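Diaminopropionate ammonia-lyase (Escherichia coli, PDB 4D9I) uses pyridoxal 5'-phosphate to eliminate ammonia from both the L- and D-isomers of alpha,beta-diaminopropionate, yielding pyruvate, and works as a homodimer. Local coordinates at residues B[83-88]-B[197-202]. Sequence-based numbering, arbitrary orientation.
Sequences YAIAQL and KIPTWI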
loop_
_atom_site.group_PDB
_atom_site.type_symbol
_atom_site.label_atom_id
_atom_site.label_comp_id
_atom_site.label_asym_id
_atom_site.label_seq_id
_atom_site.Cartn_x
_atom_site.Cartn_y
_atom_site.Cartn_z
ATOM N N TYR B 83 -7.310 29.039 -14.441
ATOM C CA TYR B 83 -6.706 29.918 -15.451
ATOM C C TYR B 83 -7.784 30.456 -16.394
ATOM O O TYR B 83 -7.826 31.654 -16.680
ATOM C CB TYR B 83 -5.627 29.177 -16.237
ATOM C CG TYR B 83 -4.714 30.052 -17.080
ATOM C CD1 TYR B 83 -4.113 31.204 -16.550
ATOM C CD2 TYR B 83 -4.398 29.688 -18.391
ATOM C CE1 TYR B 83 -3.258 31.981 -17.322
ATOM C CE2 TYR B 83 -3.531 30.452 -19.161
ATOM C CZ TYR B 83 -2.970 31.593 -18.622
ATOM O OH TYR B 83 -2.120 32.338 -19.394
ATOM N N ALA B 84 -8.669 29.572 -16.841
ATOM C CA ALA B 84 -9.766 29.973 -17.690
ATOM C C ALA B 84 -10.714 30.937 -16.989
ATOM O O ALA B 84 -11.162 31.923 -17.583
ATOM C CB ALA B 84 -10.512 28.754 -18.194
ATOM N N ILE B 85 -11.023 30.664 -15.728
ATOM C CA ILE B 85 -11.932 31.518 -14.971
ATOM C C ILE B 85 -11.362 32.936 -14.776
ATOM O O ILE B 85 -12.075 33.955 -14.917
ATOM C CB ILE B 85 -12.369 30.810 -13.668
ATOM C CG1 ILE B 85 -13.466 29.792 -14.025
ATOM C CG2 ILE B 85 -12.919 31.814 -12.660
ATOM C CD1 ILE B 85 -13.357 28.483 -13.289
ATOM N N ALA B 86 -10.070 32.999 -14.478
ATOM C CA ALA B 86 -9.377 34.273 -14.325
ATOM C C ALA B 86 -9.298 35.004 -15.668
ATOM O O ALA B 86 -9.513 36.214 -15.728
ATOM C CB ALA B 86 -7.978 34.043 -13.750
ATOM N N GLN B 87 -8.993 34.274 -16.745
ATOM C CA GLN B 87 -9.003 34.856 -18.092
ATOM C C GLN B 87 -10.370 35.471 -18.443
ATOM O O GLN B 87 -10.456 36.592 -18.969
ATOM C CB GLN B 87 -8.611 33.815 -19.147
ATOM C CG GLN B 87 -7.161 33.311 -19.079
ATOM C CD GLN B 87 -6.189 34.183 -19.860
ATOM O OE1 GLN B 87 -5.026 33.818 -20.059
ATOM N NE2 GLN B 87 -6.652 35.316 -20.306
ATOM N N LEU B 88 -11.438 34.735 -18.144
ATOM C CA LEU B 88 -12.798 35.200 -18.427
ATOM C C LEU B 88 -13.156 36.433 -17.599
ATOM O O LEU B 88 -13.775 37.378 -18.118
ATOM C CB LEU B 88 -13.826 34.078 -18.189
ATOM C CG LEU B 88 -13.934 32.901 -19.182
ATOM C CD1 LEU B 88 -14.628 31.707 -18.521
ATOM C CD2 LEU B 88 -14.651 33.291 -20.469
ATOM N N LYS B 197 -12.467 28.808 -27.033
ATOM C CA LYS B 197 -11.663 29.780 -26.287
ATOM C C LYS B 197 -11.329 29.279 -24.873
ATOM O O LYS B 197 -10.166 29.268 -24.456
ATOM C CB LYS B 197 -12.400 31.108 -26.234
ATOM C CG LYS B 197 -11.623 32.268 -25.616
ATOM C CD LYS B 197 -12.469 33.537 -25.617
ATOM C CE LYS B 197 -13.496 33.485 -24.484
ATOM N NZ LYS B 197 -14.323 34.728 -24.416
ATOM N N ILE B 198 -12.367 28.861 -24.156
ATOM C CA ILE B 198 -12.229 28.379 -22.788
ATOM C C ILE B 198 -11.380 27.089 -22.696
ATOM O O ILE B 198 -10.397 27.068 -21.967
ATOM C CB ILE B 198 -13.610 28.302 -22.066
ATOM C CG1 ILE B 198 -14.125 29.720 -21.792
ATOM C CG2 ILE B 198 -13.511 27.480 -20.765
ATOM C CD1 ILE B 198 -15.635 29.850 -21.657
ATOM N N PRO B 199 -11.716 26.026 -23.466
ATOM C CA PRO B 199 -10.841 24.825 -23.416
ATOM C C PRO B 199 -9.380 25.055 -23.838
ATOM O O PRO B 199 -8.499 24.370 -23.362
ATOM C CB PRO B 199 -11.499 23.846 -24.407
ATOM C CG PRO B 199 -12.549 24.597 -25.107
ATOM C CD PRO B 199 -12.921 25.793 -24.282
ATOM N N THR B 200 -9.130 25.995 -24.746
ATOM C CA THR B 200 -7.764 26.400 -25.045
ATOM C C THR B 200 -7.059 26.915 -23.779
ATOM O O THR B 200 -5.942 26.475 -23.465
ATOM C CB THR B 200 -7.735 27.454 -26.175
ATOM O OG1 THR B 200 -8.268 26.866 -27.372
ATOM C CG2 THR B 200 -6.310 27.927 -26.449
ATOM N N TRP B 201 -7.708 27.816 -23.034
ATOM C CA TRP B 201 -7.093 28.332 -21.808
ATOM C C TRP B 201 -6.828 27.226 -20.827
ATOM O O TRP B 201 -5.778 27.199 -20.165
ATOM C CB TRP B 201 -7.954 29.391 -21.142
ATOM C CG TRP B 201 -7.908 30.760 -21.789
ATOM C CD1 TRP B 201 -6.819 31.384 -22.380
ATOM C CD2 TRP B 201 -9.001 31.734 -21.879
ATOM N NE1 TRP B 201 -7.159 32.633 -22.841
ATOM C CE2 TRP B 201 -8.450 32.909 -22.559
ATOM C CE3 TRP B 201 -10.334 31.754 -21.471
ATOM C CZ2 TRP B 201 -9.222 34.034 -22.823
ATOM C CZ3 TRP B 201 -11.097 32.897 -21.743
ATOM C CH2 TRP B 201 -10.551 34.010 -22.398
ATOM N N ILE B 202 -7.791 26.318 -20.713
ATOM C CA ILE B 202 -7.678 25.191 -19.789
ATOM C C ILE B 202 -6.457 24.329 -20.113
ATOM O O ILE B 202 -5.709 23.943 -19.218
ATOM C CB ILE B 202 -8.965 24.348 -19.755
ATOM C CG1 ILE B 202 -10.076 25.131 -19.051
ATOM C CG2 ILE B 202 -8.720 23.016 -19.045
ATOM C CD1 ILE B 202 -11.474 24.576 -19.260
#
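The carbonyl oxygen of Trp201 approaches the Tyr83 ring at its edge, in the ring plane, with Trp201 O 3.4 Å from Tyr83 CD2; this is a polar touch rather than a bond. Trp201 shows how an aromatic ring can pack between two helical segments, 83-88 and 197-202, whose axes come within 8.6 Å and whose N-to-C directions differ by 129°. Gln87 lies along one face of the indole: its CB stands 3.4 Å from the centroid of the Trp201 six-membered ring, only 8° off the normal, a well-formed CH-pi contact. A bend at chi2 (-87°) then lays the Gln87 amide over the pyrrole side, stacked nearly parallel, with Gln87 CD 3.5 Å from Trp201 NE1. On the opposite face, offset toward the rim, lies the carbonyl oxygen of Lys197, one turn back in the same helix, while Leu88 CD2 meets the ring edge at Trp201 CZ3 (3.8 Å). Leu88 also packs across Ile198 at about a right angle. Small Ala84 lets the backbones close in, Ala84 CA and Trp201 CA being 5.2 Å apart, and its CB reaches Ile202 CG1 at 3.7 Å. Ile85 and Ile202 both pack on helix 122-133. This is structural helix packing away from the annotated catalytic residues: apolar, CH-pi and amide-on-ring contacts join the segments, and the Lys197 NZ salt bridge to Glu91 adds a charged link between helices 81-93 and 197-206.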